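Local structure of outer envelope protein 64, mitochondrial (Arabidopsis thaliana, 6HPG) at residues K71-E85 and D96-A110. The protein probably serves as a mitochondrial outer-membrane receptor for chaperones, mediating Hsp90-dependent targeting of proteins to mitochondria, here represented by its TPR domain. Sequence-based numbering, arbitrary orientation.
Sequences KKNVKAYLRRGTARE and DFRHALVLEPQNKTA
Asp96 reaches from helix 90-103 to two arginines of helix 74-86, forming a salt-bridge network. Arg80, bent at chi3 (66°), grips the carboxylate side-on: NE lies 3.2 Å from Asp96 OD2 and NH1 3.0 Å from Asp96 OD1, both on the syn side. Arg84 NH1 adds a salt bridge to Asp96 OD2 at 2.8 Å, with its NH2 over one face of the Arg80 guanidinium, offset toward the rim. Thr64 and the backbone of Glu92 take further hydrogen bonds from Arg80 and Arg84.

Among the aromatic contacts, His99 turns its CD2 edge to one face of Tyr77, 3.6 Å from Tyr77 CZ, in a T-shaped pair; Tyr77 OH donates to Lys71 O, which helps fix the ring. Gly81 CA sits over the Phe97 face as a CH-pi contact.

In the apolar packing Leu78 is a knob among Phe97, Ala100, Thr109 and Ala110, its CD2 3.7 Å from Ala100 CB; Tyr77 is another among Asp96, His99, Ala100 and Leu103, with CE2 3.5 Å from Leu103 CD1.

The axes of segments 74-85 and 96-103 run nearly antiparallel (163°) and approach to 8.0 Å, as the helix pair of the third TPR repeat. Helix 108-118, N-capped by Asn107, packs against Phe97, helix 56-69 touches Tyr77 and both arginines, and Lys75 and Arg79, whose side chains touch helix 40-52, hydrogen-bond to the backbone of a bound peptide.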
# COMPACT_ATOMS: atom_id res chain seq x y z
N LYS A 71 -8.77 -3.59 -8.64
CA LYS A 71 -8.60 -2.26 -9.22
C LYS A 71 -9.05 -1.12 -8.37
O LYS A 71 -8.55 -0.03 -8.54
CB LYS A 71 -9.37 -2.16 -10.56
CG LYS A 71 -8.51 -2.48 -11.77
CD LYS A 71 -9.15 -2.08 -13.09
CE LYS A 71 -8.09 -1.73 -14.13
NZ LYS A 71 -8.70 -1.39 -15.44
N LYS A 72 -10.04 -1.35 -7.49
CA LYS A 72 -10.62 -0.27 -6.71
C LYS A 72 -9.94 -0.06 -5.34
O LYS A 72 -10.41 0.70 -4.56
CB LYS A 72 -12.12 -0.49 -6.59
CG LYS A 72 -12.82 -0.40 -7.94
CD LYS A 72 -14.29 -0.78 -7.83
CE LYS A 72 -15.04 -0.41 -9.10
NZ LYS A 72 -16.40 -1.02 -9.14
N ASN A 73 -8.83 -0.76 -5.06
CA ASN A 73 -8.11 -0.56 -3.82
C ASN A 73 -7.42 0.80 -3.70
O ASN A 73 -6.35 1.01 -4.25
CB ASN A 73 -7.04 -1.64 -3.61
CG ASN A 73 -6.47 -1.59 -2.23
OD1 ASN A 73 -5.86 -0.59 -1.84
ND2 ASN A 73 -6.81 -2.59 -1.41
N VAL A 74 -8.01 1.70 -2.92
CA VAL A 74 -7.57 3.08 -2.87
C VAL A 74 -6.14 3.20 -2.39
O VAL A 74 -5.34 3.95 -2.94
CB VAL A 74 -8.45 3.95 -1.95
CG1 VAL A 74 -7.89 5.38 -1.88
CG2 VAL A 74 -9.88 3.95 -2.43
N LYS A 75 -5.85 2.51 -1.31
CA LYS A 75 -4.53 2.54 -0.69
C LYS A 75 -3.40 2.04 -1.58
O LYS A 75 -2.29 2.53 -1.46
CB LYS A 75 -4.56 1.85 0.68
CG LYS A 75 -5.35 2.66 1.71
CD LYS A 75 -5.08 2.22 3.15
CE LYS A 75 -6.16 2.68 4.12
NZ LYS A 75 -5.93 2.26 5.55
N ALA A 76 -3.68 1.15 -2.52
CA ALA A 76 -2.69 0.71 -3.50
C ALA A 76 -2.17 1.85 -4.38
O ALA A 76 -0.97 1.93 -4.69
CB ALA A 76 -3.25 -0.46 -4.33
N TYR A 77 -3.07 2.76 -4.78
CA TYR A 77 -2.72 3.93 -5.53
C TYR A 77 -1.94 4.98 -4.70
O TYR A 77 -0.90 5.51 -5.14
CB TYR A 77 -3.96 4.53 -6.24
CG TYR A 77 -4.56 3.56 -7.19
CD1 TYR A 77 -3.97 3.28 -8.44
CD2 TYR A 77 -5.67 2.85 -6.84
CE1 TYR A 77 -4.49 2.31 -9.29
CE2 TYR A 77 -6.19 1.87 -7.68
CZ TYR A 77 -5.61 1.61 -8.90
OH TYR A 77 -6.18 0.65 -9.69
N LEU A 78 -2.46 5.27 -3.50
CA LEU A 78 -1.79 6.18 -2.55
C LEU A 78 -0.37 5.76 -2.24
O LEU A 78 0.55 6.56 -2.31
CB LEU A 78 -2.56 6.22 -1.25
CG LEU A 78 -3.99 6.82 -1.33
CD1 LEU A 78 -4.60 6.90 0.05
CD2 LEU A 78 -3.97 8.20 -1.92
N ARG A 79 -0.20 4.47 -1.92
CA ARG A 79 1.11 3.87 -1.62
C ARG A 79 2.07 3.73 -2.82
O ARG A 79 3.27 4.05 -2.68
CB ARG A 79 0.95 2.53 -0.90
CG ARG A 79 0.43 2.70 0.54
CD ARG A 79 0.14 1.39 1.28
NE ARG A 79 -0.40 1.73 2.57
CZ ARG A 79 -1.38 1.12 3.20
NH1 ARG A 79 -1.96 0.03 2.71
NH2 ARG A 79 -1.77 1.61 4.35
N ARG A 80 1.57 3.29 -3.99
CA ARG A 80 2.43 3.26 -5.17
C ARG A 80 2.85 4.69 -5.54
O ARG A 80 4.02 4.94 -5.88
CB ARG A 80 1.77 2.57 -6.36
CG ARG A 80 2.80 2.10 -7.37
CD ARG A 80 2.27 1.23 -8.47
NE ARG A 80 1.37 1.96 -9.36
CZ ARG A 80 0.72 1.40 -10.38
NH1 ARG A 80 -0.08 2.13 -11.12
NH2 ARG A 80 0.91 0.12 -10.69
N GLY A 81 1.89 5.61 -5.43
CA GLY A 81 2.14 7.04 -5.57
C GLY A 81 3.26 7.56 -4.70
O GLY A 81 4.14 8.30 -5.19
N THR A 82 3.23 7.19 -3.43
CA THR A 82 4.26 7.61 -2.47
C THR A 82 5.63 7.05 -2.84
O THR A 82 6.61 7.76 -2.69
CB THR A 82 3.88 7.20 -1.03
OG1 THR A 82 2.57 7.70 -0.75
CG2 THR A 82 4.86 7.76 -0.00
N ALA A 83 5.69 5.80 -3.30
CA ALA A 83 6.97 5.14 -3.58
C ALA A 83 7.56 5.79 -4.82
O ALA A 83 8.77 6.01 -4.91
CB ALA A 83 6.81 3.63 -3.79
N ARG A 84 6.70 6.08 -5.79
CA ARG A 84 7.11 6.79 -6.96
C ARG A 84 7.62 8.20 -6.65
O ARG A 84 8.68 8.56 -7.12
CB ARG A 84 5.99 6.83 -7.97
CG ARG A 84 5.85 5.51 -8.66
CD ARG A 84 4.53 5.48 -9.40
NE ARG A 84 4.45 4.27 -10.20
CZ ARG A 84 3.46 4.01 -11.05
NH1 ARG A 84 2.43 4.87 -11.22
NH2 ARG A 84 3.51 2.89 -11.74
N GLU A 85 6.90 8.97 -5.86
CA GLU A 85 7.36 10.31 -5.51
C GLU A 85 8.72 10.26 -4.76
O GLU A 85 9.56 11.16 -4.94
CB GLU A 85 6.33 11.02 -4.68
CG GLU A 85 6.74 12.40 -4.26
CD GLU A 85 5.67 13.10 -3.49
OE1 GLU A 85 5.83 14.33 -3.27
OE2 GLU A 85 4.66 12.46 -3.11
N ASP A 96 -1.08 8.15 -10.14
CA ASP A 96 -1.61 7.32 -9.09
C ASP A 96 -2.37 8.17 -8.08
O ASP A 96 -3.47 7.78 -7.66
CB ASP A 96 -0.52 6.56 -8.35
CG ASP A 96 0.06 5.42 -9.12
OD1 ASP A 96 -0.55 4.86 -10.07
OD2 ASP A 96 1.18 5.06 -8.70
N PHE A 97 -1.83 9.33 -7.70
CA PHE A 97 -2.56 10.15 -6.75
C PHE A 97 -3.88 10.65 -7.43
O PHE A 97 -4.89 10.83 -6.76
CB PHE A 97 -1.69 11.30 -6.18
CG PHE A 97 -0.68 10.86 -5.12
CD1 PHE A 97 -1.09 10.33 -3.89
CD2 PHE A 97 0.71 11.05 -5.32
CE1 PHE A 97 -0.14 9.93 -2.94
CE2 PHE A 97 1.65 10.66 -4.36
CZ PHE A 97 1.23 10.09 -3.18
N ARG A 98 -3.88 10.82 -8.75
CA ARG A 98 -5.09 11.29 -9.46
C ARG A 98 -6.12 10.20 -9.51
O ARG A 98 -7.30 10.45 -9.28
CB ARG A 98 -4.76 11.84 -10.83
CG ARG A 98 -4.29 13.30 -10.75
CD ARG A 98 -3.66 13.74 -12.05
NE ARG A 98 -3.21 15.13 -12.02
CZ ARG A 98 -2.32 15.66 -12.86
NH1 ARG A 98 -1.76 14.94 -13.83
NH2 ARG A 98 -2.00 16.95 -12.76
N HIS A 99 -5.67 8.96 -9.74
CA HIS A 99 -6.58 7.85 -9.76
C HIS A 99 -7.22 7.50 -8.41
O HIS A 99 -8.39 7.07 -8.37
CB HIS A 99 -5.96 6.60 -10.35
CG HIS A 99 -6.99 5.64 -10.83
ND1 HIS A 99 -7.80 5.92 -11.91
CD2 HIS A 99 -7.39 4.44 -10.36
CE1 HIS A 99 -8.63 4.91 -12.11
NE2 HIS A 99 -8.39 4.00 -11.18
N ALA A 100 -6.47 7.67 -7.33
CA ALA A 100 -7.02 7.49 -6.00
C ALA A 100 -8.20 8.41 -5.78
O ALA A 100 -9.15 8.04 -5.07
CB ALA A 100 -5.98 7.76 -4.94
N LEU A 101 -8.10 9.64 -6.32
CA LEU A 101 -9.18 10.65 -6.20
C LEU A 101 -10.37 10.36 -7.08
O LEU A 101 -11.50 10.78 -6.78
CB LEU A 101 -8.64 12.06 -6.44
CG LEU A 101 -7.75 12.62 -5.34
CD1 LEU A 101 -6.94 13.81 -5.82
CD2 LEU A 101 -8.49 13.00 -4.06
N VAL A 102 -10.13 9.64 -8.17
CA VAL A 102 -11.20 9.07 -8.99
C VAL A 102 -12.02 8.08 -8.18
O VAL A 102 -13.24 8.13 -8.23
CB VAL A 102 -10.67 8.43 -10.33
CG1 VAL A 102 -11.70 7.58 -11.06
CG2 VAL A 102 -10.17 9.52 -11.23
N LEU A 103 -11.34 7.19 -7.45
CA LEU A 103 -11.98 6.19 -6.58
C LEU A 103 -12.51 6.81 -5.25
O LEU A 103 -13.54 6.41 -4.74
CB LEU A 103 -11.00 5.05 -6.23
CG LEU A 103 -10.38 4.34 -7.45
CD1 LEU A 103 -9.24 3.43 -7.05
CD2 LEU A 103 -11.45 3.57 -8.21
N GLU A 104 -11.81 7.78 -4.69
CA GLU A 104 -12.20 8.31 -3.40
C GLU A 104 -12.03 9.81 -3.44
O GLU A 104 -10.98 10.33 -3.07
CB GLU A 104 -11.37 7.66 -2.27
CG GLU A 104 -11.80 8.02 -0.85
CD GLU A 104 -10.97 7.29 0.20
OE1 GLU A 104 -10.34 7.97 1.04
OE2 GLU A 104 -10.95 6.04 0.22
N PRO A 105 -13.06 10.53 -3.95
CA PRO A 105 -12.95 11.96 -4.19
C PRO A 105 -12.46 12.78 -3.02
O PRO A 105 -11.79 13.78 -3.25
CB PRO A 105 -14.39 12.35 -4.54
CG PRO A 105 -14.90 11.18 -5.26
CD PRO A 105 -14.31 9.99 -4.54
N GLN A 106 -12.79 12.40 -1.79
CA GLN A 106 -12.49 13.24 -0.63
C GLN A 106 -11.09 12.98 -0.06
O GLN A 106 -10.73 13.57 0.96
CB GLN A 106 -13.55 13.05 0.47
CG GLN A 106 -14.97 13.34 0.03
CD GLN A 106 -15.24 14.83 -0.08
OE1 GLN A 106 -15.45 15.35 -1.18
NE2 GLN A 106 -15.21 15.52 1.06
N ASN A 107 -10.30 12.11 -0.70
CA ASN A 107 -9.12 11.57 -0.06
C ASN A 107 -8.13 12.67 0.20
O ASN A 107 -7.64 13.31 -0.72
CB ASN A 107 -8.48 10.49 -0.92
CG ASN A 107 -7.35 9.81 -0.20
OD1 ASN A 107 -6.19 10.22 -0.29
ND2 ASN A 107 -7.67 8.78 0.55
N LYS A 108 -7.83 12.88 1.47
CA LYS A 108 -7.00 14.01 1.86
C LYS A 108 -5.54 13.82 1.43
O LYS A 108 -4.88 14.79 1.10
CB LYS A 108 -7.11 14.29 3.36
CG LYS A 108 -7.59 15.71 3.71
CD LYS A 108 -6.53 16.80 3.45
CE LYS A 108 -6.91 17.74 2.30
NZ LYS A 108 -5.74 18.52 1.80
N THR A 109 -5.07 12.57 1.36
CA THR A 109 -3.67 12.31 1.15
C THR A 109 -3.31 12.54 -0.25
O THR A 109 -2.24 13.07 -0.52
CB THR A 109 -3.31 10.87 1.53
OG1 THR A 109 -3.23 10.82 2.95
CG2 THR A 109 -1.96 10.38 0.93
N ALA A 110 -4.17 12.08 -1.16
CA ALA A 110 -4.01 12.39 -2.58
C ALA A 110 -4.06 13.90 -2.89
O ALA A 110 -3.29 14.36 -3.71
CB ALA A 110 -5.05 11.63 -3.38